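Local coordinates for homocitrate synthase (Sulfolobus acidocaldarius, PDB 6KTQ), which catalyses the aldol-type condensation of acetyl-CoA with 2-oxoglutarate to homocitrate, the first step of lysine biosynthesis by the alpha-aminoadipate pathway, at residues V68-A73 / E101-S106; A121-I126 / G161-F166. All blocks are in the same frame, centred on the assembly; numbering follows the deposited sequence.

Contact 1: residues V68-A73 / E101-S106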
# COMPACT_ATOMS: atom_id res chain seq x y z
N VAL A 68 6.97 -22.61 -12.44
CA VAL A 68 7.90 -21.51 -12.27
C VAL A 68 7.81 -20.56 -13.47
O VAL A 68 7.89 -20.99 -14.63
CB VAL A 68 9.33 -22.08 -12.13
CG1 VAL A 68 10.38 -21.06 -12.40
CG2 VAL A 68 9.51 -22.70 -10.75
N GLN A 69 7.72 -19.27 -13.21
CA GLN A 69 7.59 -18.28 -14.27
C GLN A 69 8.88 -18.18 -15.09
O GLN A 69 8.82 -18.17 -16.33
CB GLN A 69 7.24 -16.89 -13.72
CG GLN A 69 6.87 -15.91 -14.82
CD GLN A 69 6.43 -14.55 -14.33
OE1 GLN A 69 5.95 -14.38 -13.20
NE2 GLN A 69 6.58 -13.55 -15.21
N MET A 70 10.01 -18.06 -14.42
CA MET A 70 11.30 -17.91 -15.07
C MET A 70 12.32 -18.90 -14.54
O MET A 70 12.39 -19.13 -13.34
CB MET A 70 11.83 -16.49 -14.87
CG MET A 70 11.00 -15.36 -15.46
SD MET A 70 11.76 -13.79 -15.07
CE MET A 70 10.45 -12.66 -15.56
N ILE A 71 13.10 -19.49 -15.46
CA ILE A 71 14.24 -20.30 -15.10
C ILE A 71 15.52 -19.63 -15.55
O ILE A 71 15.74 -19.42 -16.74
CB ILE A 71 14.17 -21.68 -15.75
CG1 ILE A 71 12.95 -22.46 -15.26
CG2 ILE A 71 15.47 -22.45 -15.47
CD1 ILE A 71 12.61 -23.66 -16.14
N GLU A 72 16.37 -19.28 -14.59
CA GLU A 72 17.74 -18.86 -14.85
C GLU A 72 18.61 -20.15 -15.02
O GLU A 72 18.96 -20.85 -14.06
CB GLU A 72 18.23 -17.96 -13.72
CG GLU A 72 19.14 -16.84 -14.16
CD GLU A 72 19.34 -15.79 -13.09
OE1 GLU A 72 20.12 -16.03 -12.14
OE2 GLU A 72 18.73 -14.72 -13.21
N ALA A 73 18.91 -20.45 -16.27
CA ALA A 73 19.48 -21.74 -16.66
C ALA A 73 21.01 -21.81 -16.55
O ALA A 73 21.61 -22.90 -16.67
CB ALA A 73 19.05 -22.06 -18.08
N GLU A 101 10.05 -18.91 -18.94
CA GLU A 101 10.98 -18.01 -19.61
C GLU A 101 12.40 -18.40 -19.23
O GLU A 101 12.73 -18.52 -18.05
CB GLU A 101 10.69 -16.57 -19.20
CG GLU A 101 11.64 -15.53 -19.78
CD GLU A 101 11.26 -14.12 -19.40
OE1 GLU A 101 10.08 -13.87 -19.10
OE2 GLU A 101 12.15 -13.25 -19.41
N ILE A 102 13.26 -18.53 -20.22
CA ILE A 102 14.65 -18.92 -20.01
C ILE A 102 15.57 -17.72 -19.99
O ILE A 102 15.66 -16.95 -20.96
CB ILE A 102 15.13 -19.92 -21.08
CG1 ILE A 102 14.14 -21.07 -21.25
CG2 ILE A 102 16.53 -20.44 -20.72
CD1 ILE A 102 13.83 -21.87 -19.98
N VAL A 103 16.24 -17.55 -18.86
CA VAL A 103 17.16 -16.46 -18.63
C VAL A 103 18.61 -16.95 -18.62
O VAL A 103 18.93 -17.95 -17.98
CB VAL A 103 16.87 -15.77 -17.29
CG1 VAL A 103 17.74 -14.53 -17.14
CG2 VAL A 103 15.37 -15.46 -17.16
N ALA A 104 19.46 -16.25 -19.35
CA ALA A 104 20.90 -16.49 -19.36
C ALA A 104 21.61 -15.33 -18.68
O ALA A 104 21.30 -14.14 -18.92
CB ALA A 104 21.41 -16.65 -20.79
N HIS A 105 22.59 -15.68 -17.87
CA HIS A 105 23.34 -14.71 -17.12
C HIS A 105 24.48 -14.19 -17.99
O HIS A 105 24.95 -14.90 -18.91
CB HIS A 105 23.88 -15.40 -15.87
CG HIS A 105 23.73 -14.60 -14.61
ND1 HIS A 105 24.71 -14.57 -13.64
CD2 HIS A 105 22.72 -13.84 -14.15
CE1 HIS A 105 24.32 -13.80 -12.65
NE2 HIS A 105 23.11 -13.33 -12.93
N SER A 106 24.97 -12.99 -17.69
CA SER A 106 26.02 -12.35 -18.47
C SER A 106 26.77 -11.28 -17.68
O SER A 106 26.17 -10.48 -16.97
CB SER A 106 25.39 -11.71 -19.70
OG SER A 106 26.35 -11.22 -20.61
O HOH W 1 7.64 -14.65 -17.96
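Met70 to Ala73 and Glu101 to His105 run as neighbouring parallel strands, held by a ladder of four backbone hydrogen bonds. These pass between them in turn: Glu101 N to Gln69 O, a carbonyl lent from just before the strand, Ile71 N to Glu101 O (2.8 Å), Val103 N to Ile71 O, nearly straight at 176°, and Ala73 N to Val103 O (3.0 Å). At the start of the ladder one water extends the pairing into side chains, accepting from Gln69 NE2 and donating to Glu101 OE1 at 2.8 Å.

The side-chain packing divides between the two sides of the sheet. On the side of Met70, Glu72 and Val103, the extended chains of Met70 and Glu101 run side by side, with Met70 CE 3.8 Å from Glu101 OE1; the other carboxylate oxygen of Glu101 is salt-bridged to Arg123. The reverse side carries Ile71 and Ile102; there Ile102 CG2 reaches Ala73 CB at 4.0 Å, and both Ile102 and Ala73 pack on helix 80-94.

The polar groups gather at the C-terminal end. Glu72 lays its CG against Val103 CB, and its carboxylate stands obliquely to the His105 ring, planes 32° apart, with OE1 3.9 Å from His105 CD2. That carboxylate is gripped from elsewhere: OE1 by Arg41 and Ser38, OE2 by Arg165. With a glutamine in place of Glu72 the negative charge is gone, and Arg41 and Arg165 would probably lose their common ionic partner and sit less firmly beside the substrate. His105 NE2 is hydrogen-bonded to 2-oxoglutarate O4.

The two strands, with helix 80-94 between them in the chain, are a beta-alpha-beta unit of the TIM barrel of this family, with substrate-binding groups at the C-terminal ends of the strands.

Contact 2: residues A121-I126 / G161-F166. With AKG (2-oxoglutaric acid), chain D.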
# COMPACT_ATOMS: atom_id res chain seq x y z
N ALA A 121 18.45 -17.28 -25.82
CA ALA A 121 17.73 -17.16 -24.57
C ALA A 121 16.58 -16.16 -24.71
O ALA A 121 16.66 -15.21 -25.50
CB ALA A 121 18.65 -16.71 -23.46
N ASP A 122 15.53 -16.35 -23.91
CA ASP A 122 14.42 -15.42 -23.86
C ASP A 122 14.84 -14.10 -23.26
O ASP A 122 14.33 -13.05 -23.65
CB ASP A 122 13.25 -15.99 -23.05
CG ASP A 122 12.70 -17.25 -23.66
OD1 ASP A 122 12.65 -17.31 -24.90
OD2 ASP A 122 12.29 -18.18 -22.91
N ARG A 123 15.78 -14.14 -22.32
CA ARG A 123 16.21 -12.96 -21.59
C ARG A 123 17.66 -13.09 -21.23
O ARG A 123 18.12 -14.20 -20.90
CB ARG A 123 15.38 -12.77 -20.31
CG ARG A 123 15.87 -11.64 -19.42
CD ARG A 123 14.96 -11.38 -18.22
NE ARG A 123 13.61 -11.02 -18.65
CZ ARG A 123 13.21 -9.80 -18.96
NH1 ARG A 123 14.00 -8.75 -18.85
NH2 ARG A 123 11.97 -9.63 -19.35
N ILE A 124 18.37 -11.97 -21.26
CA ILE A 124 19.78 -11.89 -20.88
C ILE A 124 19.85 -11.01 -19.64
O ILE A 124 19.36 -9.90 -19.65
CB ILE A 124 20.67 -11.34 -22.03
CG1 ILE A 124 20.74 -12.37 -23.18
CG2 ILE A 124 22.06 -10.99 -21.53
CD1 ILE A 124 21.48 -11.89 -24.43
N ALA A 125 20.43 -11.54 -18.56
CA ALA A 125 20.59 -10.81 -17.31
C ALA A 125 22.01 -10.37 -17.14
O ALA A 125 22.89 -11.19 -16.84
CB ALA A 125 20.18 -11.67 -16.12
N ILE A 126 22.25 -9.08 -17.34
CA ILE A 126 23.58 -8.52 -17.19
C ILE A 126 23.72 -8.02 -15.79
O ILE A 126 22.88 -7.24 -15.32
CB ILE A 126 23.85 -7.36 -18.17
CG1 ILE A 126 23.81 -7.86 -19.62
CG2 ILE A 126 25.19 -6.74 -17.86
CD1 ILE A 126 23.79 -6.75 -20.65
N GLY A 161 17.80 -7.99 -30.16
CA GLY A 161 16.39 -8.35 -30.10
C GLY A 161 16.05 -9.33 -28.98
O GLY A 161 15.17 -10.17 -29.14
N VAL A 162 16.73 -9.24 -27.85
CA VAL A 162 16.36 -10.04 -26.69
C VAL A 162 16.05 -9.12 -25.53
O VAL A 162 16.66 -8.07 -25.41
CB VAL A 162 17.47 -11.03 -26.31
CG1 VAL A 162 18.69 -10.30 -25.75
CG2 VAL A 162 16.95 -12.04 -25.30
N LYS A 163 15.10 -9.53 -24.68
CA LYS A 163 14.79 -8.81 -23.45
C LYS A 163 15.98 -8.79 -22.51
O LYS A 163 16.71 -9.77 -22.41
CB LYS A 163 13.56 -9.40 -22.77
CG LYS A 163 12.28 -9.08 -23.54
CD LYS A 163 11.01 -9.52 -22.83
CE LYS A 163 10.57 -10.94 -23.21
NZ LYS A 163 11.46 -12.00 -22.65
N VAL A 164 16.18 -7.65 -21.84
CA VAL A 164 17.32 -7.49 -20.96
C VAL A 164 16.95 -7.12 -19.53
O VAL A 164 16.25 -6.14 -19.25
CB VAL A 164 18.29 -6.44 -21.52
CG1 VAL A 164 19.51 -6.31 -20.62
CG2 VAL A 164 18.71 -6.83 -22.92
N ARG A 165 17.42 -7.94 -18.59
CA ARG A 165 17.42 -7.55 -17.19
C ARG A 165 18.80 -7.03 -16.81
O ARG A 165 19.80 -7.53 -17.29
CB ARG A 165 17.02 -8.74 -16.31
CG ARG A 165 17.08 -8.40 -14.83
CD ARG A 165 16.77 -9.64 -14.01
NE ARG A 165 17.96 -10.33 -13.54
CZ ARG A 165 18.07 -11.65 -13.39
NH1 ARG A 165 17.08 -12.46 -13.73
NH2 ARG A 165 19.20 -12.16 -12.93
N PHE A 166 18.85 -6.04 -15.94
CA PHE A 166 20.08 -5.62 -15.34
C PHE A 166 20.02 -6.00 -13.88
O PHE A 166 19.05 -5.70 -13.22
CB PHE A 166 20.31 -4.11 -15.45
CG PHE A 166 21.51 -3.66 -14.70
CD1 PHE A 166 22.78 -3.95 -15.18
CD2 PHE A 166 21.39 -3.02 -13.46
CE1 PHE A 166 23.90 -3.60 -14.47
CE2 PHE A 166 22.51 -2.65 -12.75
CZ PHE A 166 23.76 -2.94 -13.25
C1 AKG D . 24.20 -11.53 -6.45
O1 AKG D . 23.93 -11.89 -5.29
O2 AKG D . 24.74 -10.42 -6.66
C2 AKG D . 23.88 -12.44 -7.57
O5 AKG D . 24.09 -13.66 -7.46
C3 AKG D . 23.26 -11.88 -8.84
C4 AKG D . 21.74 -11.91 -8.63
C5 AKG D . 20.86 -11.57 -9.83
O3 AKG D . 19.74 -11.04 -9.56
O4 AKG D . 21.28 -11.80 -11.01
O HOH W 2 13.53 -11.79 -25.88
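Arg165 carries its CG anti to the backbone N (chi1 177°) and bends at chi3, which turns its guanidinium over Ala125: the methyl CB sits against one face, offset toward the rim, 3.4 Å from Arg165 NH2. The same NH2, also paired with Glu72, gives a weak hydrogen bond to 2-oxoglutarate O4 (2.9 Å), with O4 at the guanidinium's edge.

Arg123 also starts with CG anti to N, but its opposite bend at chi3 (-60°) folds the guanidinium back across the neighbouring strand. Lys163 CB lies over one face, and the Arg165 backbone N and Val164 O lie at the edge, in plane, without a hydrogen bond. Asp192 and Glu101 take its charge, which probably eases the approach of Lys163 NZ to 4.1 Å from Arg123 NH2. Lys163 curls round to bond weakly to Asp122 O, which also accepts from a water that Lys163 N donates to.

Behind these side chains the backbones pair in parallel through Ile124 N to Lys163 O, Arg165 N to Ile124 O (3.0 Å) and Ile126 N to Arg165 O (2.9 Å). On the other side of the sheet Ile124 CD1 presses on Val162 CG1 at 3.5 Å, a tight fit, and Phe166 brings CD1 to 3.3 Å from Ile126 O.

Strand 101-106 pairs with Arg123 and Ala125, and strand 193-198 flanks Arg165. Helix 143-159 packs on Ile126, Val164 and Phe166, while helix 176-189 adds Val182 and Val186 against Phe166.

In the fold
From the N terminus, the chain runs up strand 70-74, returns through helix 80-94 and closes its first loop at contact 1. It then passes through helix 110-118 into strand 123-129, and after helices 132-138 and 143-159 closes the second loop at contact 2. The two loops follow in series, neither nested nor crossed. Strands 101-106 and 123-129 are neighbours, joined by the probable bond between Ala125 N and Ala104 O, so the contacts make four successive strands of the barrel wall. The salt bridge of Glu72 OE2 with Arg165 NH2, 2.6 Å apart, reaches from the first of these strands to the fourth, beside the 2-oxoglutarate pocket.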